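Local coordinates for putative enoyl-CoA hydratase/isomerase (Mycobacterium abscessus, PDB 4MI2), which probably catalyses isomerisation of a coenzyme A thioester, perhaps the ring-1,2-epoxide of phenylacetyl-CoA during phenylacetate breakdown, as a member of the crotonase-like enoyl-CoA hydratase/isomerase family, at residues A55-A60 with S201-L206; V108-G113 with S194-A199. One frame throughout, in Å; residues are numbered along the deposited sequence.

Contact 1 (A55-A60 with S201-L206)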
loop_
_atom_site.group_PDB
_atom_site.type_symbol
_atom_site.label_atom_id
_atom_site.label_comp_id
_atom_site.label_asym_id
_atom_site.label_seq_id
_atom_site.Cartn_x
_atom_site.Cartn_y
_atom_site.Cartn_z
ATOM N N ALA B 55 -25.433 10.098 3.322
ATOM C CA ALA B 55 -24.505 9.700 2.257
ATOM C C ALA B 55 -24.452 10.802 1.214
ATOM O O ALA B 55 -25.366 11.622 1.120
ATOM C CB ALA B 55 -24.927 8.382 1.611
ATOM N N VAL B 56 -23.376 10.798 0.433
ATOM C CA VAL B 56 -23.150 11.789 -0.605
ATOM C C VAL B 56 -22.885 11.072 -1.926
ATOM O O VAL B 56 -22.191 10.049 -1.965
ATOM C CB VAL B 56 -21.952 12.689 -0.261
ATOM C CG1 VAL B 56 -21.655 13.674 -1.382
ATOM C CG2 VAL B 56 -22.212 13.424 1.039
ATOM N N VAL B 57 -23.458 11.602 -3.001
ATOM C CA VAL B 57 -23.155 11.111 -4.330
ATOM C C VAL B 57 -22.704 12.283 -5.202
ATOM O O VAL B 57 -23.371 13.320 -5.298
ATOM C CB VAL B 57 -24.309 10.289 -4.960
ATOM C CG1 VAL B 57 -25.635 11.027 -4.906
ATOM C CG2 VAL B 57 -23.970 9.879 -6.392
ATOM N N MET B 58 -21.540 12.098 -5.806
ATOM C CA MET B 58 -20.921 13.080 -6.671
ATOM C C MET B 58 -21.046 12.553 -8.109
ATOM O O MET B 58 -20.694 11.407 -8.384
ATOM C CB MET B 58 -19.458 13.239 -6.240
ATOM C CG MET B 58 -18.836 14.610 -6.433
ATOM S SD MET B 58 -17.576 14.996 -5.174
ATOM C CE MET B 58 -16.531 13.530 -5.229
ATOM N N SER B 59 -21.586 13.380 -9.006
ATOM C CA SER B 59 -21.729 13.018 -10.412
ATOM C C SER B 59 -21.523 14.231 -11.310
ATOM O O SER B 59 -21.237 15.323 -10.823
ATOM C CB SER B 59 -23.107 12.382 -10.664
ATOM O OG SER B 59 -24.151 13.280 -10.347
ATOM N N ALA B 60 -21.647 14.026 -12.622
ATOM C CA ALA B 60 -21.376 15.087 -13.598
ATOM C C ALA B 60 -22.206 14.943 -14.882
ATOM O O ALA B 60 -22.384 13.840 -15.397
ATOM C CB ALA B 60 -19.896 15.112 -13.927
ATOM N N SER B 201 -27.909 4.282 -6.519
ATOM C CA SER B 201 -28.418 3.100 -5.811
ATOM C C SER B 201 -27.526 2.761 -4.634
ATOM O O SER B 201 -28.017 2.489 -3.544
ATOM C CB SER B 201 -28.528 1.885 -6.730
ATOM O OG SER B 201 -29.317 2.200 -7.862
ATOM N N VAL B 202 -26.216 2.775 -4.866
ATOM C CA VAL B 202 -25.244 2.497 -3.818
ATOM C C VAL B 202 -25.374 3.527 -2.697
ATOM O O VAL B 202 -25.474 3.156 -1.529
ATOM C CB VAL B 202 -23.796 2.459 -4.370
ATOM C CG1 VAL B 202 -22.771 2.463 -3.243
ATOM C CG2 VAL B 202 -23.602 1.229 -5.245
ATOM N N ALA B 203 -25.390 4.810 -3.056
ATOM C CA ALA B 203 -25.554 5.892 -2.075
ATOM C C ALA B 203 -26.854 5.765 -1.287
ATOM O O ALA B 203 -26.880 6.024 -0.086
ATOM C CB ALA B 203 -25.495 7.248 -2.758
ATOM N N GLY B 204 -27.930 5.386 -1.968
ATOM C CA GLY B 204 -29.230 5.185 -1.320
ATOM C C GLY B 204 -29.192 4.069 -0.293
ATOM O O GLY B 204 -29.721 4.220 0.804
ATOM N N ARG B 205 -28.547 2.953 -0.642
ATOM C CA ARG B 205 -28.390 1.817 0.276
ATOM C C ARG B 205 -27.537 2.195 1.494
ATOM O O ARG B 205 -27.880 1.880 2.633
ATOM C CB ARG B 205 -27.785 0.604 -0.452
ATOM N N LEU B 206 -26.439 2.895 1.256
ATOM C CA LEU B 206 -25.601 3.406 2.349
ATOM C C LEU B 206 -26.349 4.403 3.236
ATOM O O LEU B 206 -26.145 4.432 4.452
ATOM C CB LEU B 206 -24.335 4.072 1.795
ATOM C CG LEU B 206 -23.310 3.141 1.128
ATOM C CD1 LEU B 206 -22.233 3.953 0.424
ATOM C CD2 LEU B 206 -22.683 2.197 2.146
#
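Strand 55-60 presents Ala-55 and Val-57 to Ala-203 and Leu-206 of helix 195-207, the two segments running almost exactly antiparallel, 171° between their directions, with axes 7.7 Å apart. This is helix-on-sheet packing in the crotonase-like fold: the helix lies against one face of the mixed six-stranded sheet and meets the N-terminal half of this strand. The small residues allow a close approach, and the CA atoms of Ala-55 and Ala-203 stand 5.9 Å apart. From Ala-55 the CB methyl comes up against the helix backbone, 3.5 Å from the carbonyl O of Ala-203, and more loosely meets CB of Leu-206 at 4.4 Å. Val-56, between the two touching residues, points its side chain to the other face of the sheet, where it packs on Ile-21 and Val-107. Leu-206 turns toward the strand but makes slight contact there; it also packs on Pro-106 and Val-108, and on Leu-171 of the second subunit, so this helix belongs to the chain's core and to the trimer at once. Val-57 meets Ala-203 through its branch point, while its side chain also packs on Ala-199 and Asn-200, a turn earlier in the helix. With CG2 anti to the backbone N and CG1 between N and the carbonyl carbon (chi1 51°), the methyls splay apart and the methine corner faces Ala-203, CB to CB 3.9 Å.

Contact 2 (V108-G113 with S194-A199)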
loop_
_atom_site.group_PDB
_atom_site.type_symbol
_atom_site.label_atom_id
_atom_site.label_comp_id
_atom_site.label_asym_id
_atom_site.label_seq_id
_atom_site.Cartn_x
_atom_site.Cartn_y
_atom_site.Cartn_z
ATOM N N VAL B 108 -19.832 8.608 -2.507
ATOM C CA VAL B 108 -19.789 7.791 -3.708
ATOM C C VAL B 108 -19.623 8.734 -4.883
ATOM O O VAL B 108 -20.187 9.828 -4.873
ATOM C CB VAL B 108 -21.106 7.014 -3.887
ATOM C CG1 VAL B 108 -21.013 6.028 -5.049
ATOM C CG2 VAL B 108 -21.480 6.294 -2.599
ATOM N N VAL B 109 -18.859 8.316 -5.899
ATOM C CA VAL B 109 -18.694 9.121 -7.105
ATOM C C VAL B 109 -18.929 8.282 -8.364
ATOM O O VAL B 109 -18.516 7.121 -8.445
ATOM C CB VAL B 109 -17.329 9.848 -7.134
ATOM C CG1 VAL B 109 -16.181 8.856 -7.208
ATOM C CG2 VAL B 109 -17.263 10.857 -8.277
ATOM N N ALA B 110 -19.653 8.877 -9.313
ATOM C CA ALA B 110 -19.950 8.266 -10.606
ATOM C C ALA B 110 -19.075 8.945 -11.645
ATOM O O ALA B 110 -19.141 10.165 -11.803
ATOM C CB ALA B 110 -21.421 8.452 -10.960
ATOM N N ILE B 111 -18.261 8.157 -12.344
ATOM C CA ILE B 111 -17.265 8.701 -13.265
ATOM C C ILE B 111 -17.523 8.259 -14.704
ATOM O O ILE B 111 -17.302 7.102 -15.093
ATOM C CB ILE B 111 -15.829 8.331 -12.851
ATOM C CG1 ILE B 111 -15.624 8.564 -11.350
ATOM C CG2 ILE B 111 -14.822 9.161 -13.638
ATOM C CD1 ILE B 111 -14.278 8.081 -10.852
ATOM N N ASN B 112 -18.013 9.222 -15.472
ATOM C CA ASN B 112 -18.214 9.115 -16.907
ATOM C C ASN B 112 -17.028 9.751 -17.634
ATOM O O ASN B 112 -16.479 10.746 -17.159
ATOM C CB ASN B 112 -19.519 9.850 -17.282
ATOM C CG ASN B 112 -19.634 11.254 -16.629
ATOM O OD1 ASN B 112 -19.061 11.527 -15.555
ATOM N ND2 ASN B 112 -20.388 12.143 -17.281
ATOM N N GLY B 113 -16.635 9.174 -18.767
ATOM C CA GLY B 113 -15.613 9.754 -19.647
ATOM C C GLY B 113 -14.342 10.267 -18.967
ATOM O O GLY B 113 -13.806 9.616 -18.071
ATOM N N SER B 194 -24.675 4.319 -17.255
ATOM C CA SER B 194 -25.222 3.803 -15.989
ATOM C C SER B 194 -24.503 4.245 -14.689
ATOM O O SER B 194 -25.014 3.962 -13.612
ATOM C CB SER B 194 -25.274 2.264 -16.009
ATOM O OG SER B 194 -26.249 1.784 -16.917
ATOM N N PRO B 195 -23.330 4.921 -14.770
ATOM C CA PRO B 195 -22.583 5.099 -13.508
ATOM C C PRO B 195 -23.321 5.903 -12.459
ATOM O O PRO B 195 -23.289 5.542 -11.292
ATOM C CB PRO B 195 -21.296 5.845 -13.917
ATOM C CG PRO B 195 -21.325 5.978 -15.383
ATOM C CD PRO B 195 -22.650 5.549 -15.918
ATOM N N ALA B 196 -23.971 6.983 -12.873
ATOM C CA ALA B 196 -24.774 7.778 -11.950
ATOM C C ALA B 196 -25.942 6.967 -11.379
ATOM O O ALA B 196 -26.228 7.053 -10.181
ATOM C CB ALA B 196 -25.266 9.062 -12.614
ATOM N N ASP B 197 -26.602 6.166 -12.218
ATOM C CA ASP B 197 -27.693 5.320 -11.729
ATOM C C ASP B 197 -27.193 4.379 -10.643
ATOM O O ASP B 197 -27.795 4.278 -9.574
ATOM C CB ASP B 197 -28.338 4.501 -12.855
ATOM C CG ASP B 197 -29.139 5.357 -13.828
ATOM O OD1 ASP B 197 -29.557 6.490 -13.475
ATOM O OD2 ASP B 197 -29.349 4.882 -14.962
ATOM N N VAL B 198 -26.082 3.703 -10.914
ATOM C CA VAL B 198 -25.534 2.734 -9.963
ATOM C C VAL B 198 -25.031 3.440 -8.706
ATOM O O VAL B 198 -25.297 2.988 -7.584
ATOM C CB VAL B 198 -24.426 1.882 -10.607
ATOM C CG1 VAL B 198 -23.748 0.994 -9.576
ATOM C CG2 VAL B 198 -25.019 1.050 -11.735
ATOM N N ALA B 199 -24.338 4.558 -8.892
ATOM C CA ALA B 199 -23.863 5.360 -7.759
ATOM C C ALA B 199 -25.015 5.807 -6.842
ATOM O O ALA B 199 -24.903 5.744 -5.613
ATOM C CB ALA B 199 -23.087 6.564 -8.258
#
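Ala-110 is the point where strand 108-111 presses into the first turns of helix 195-207, the layered packing of helix on sheet that recurs in crotonase-like enzymes. The helix runs back along the strand at 165° with the axes 7.2 Å apart, and Ala-110 and Ala-196 bring their CA atoms within 5.0 Å. The tight part is built from small groups. The CB methyl of Ala-110 lies over the flat face of the peptide joining Pro-195 to Ala-196, 3.5 Å from both Pro-195 O and Ala-196 N. One turn on, CB of Ala-199 closes on the same methyl at 3.7 Å. Val-108 carries the contact further along: its CG1, anti to the backbone N (chi1 -173°), reaches Ala-199 CB at 3.9 Å. At the helix start, the Pro-195 ring lies alongside the strand backbone, CB being 4.1 Å from Ile-111 N, while the Ile-111 side chain heads for Arg-129 on the far face. Packing slackens toward solvent. Ala-196 brings its CB no closer than 4.2 Å to that of Ala-110, and Asp-197 turns away from the strand into the exposed outer surface of the helix. Beyond the strand, Gly-113 N is hydrogen-bonded to Glu-192 OE2, which ties the outgoing loop to the residues before the helix. Within the sheet, strand 107-111 lies between strands 55-60 and 128-132; Val-198 of the helix packs on Ile-130 of the latter, while Ala-199 also touches Val-57 of the former.

How the contacts relate
Strand 55-60 comes first in the chain and opens the larger loop; strand 107-111 opens a smaller one that lies wholly within it. Helix 195-207 closes both: its first turns complete contact 2, 81 residues after that strand segment, and its later turns complete contact 1, spanning 141. The two strands are parallel neighbours, and Val-108 stitches them together, its N and O making probable hydrogen bonds with Val-56 O and Met-58 N. One helix therefore straddles two adjoining strands, starting near the C-terminal end of 107-111 and finishing beside the beginning of 55-60, which ties the late part of the chain to the middle of the main sheet.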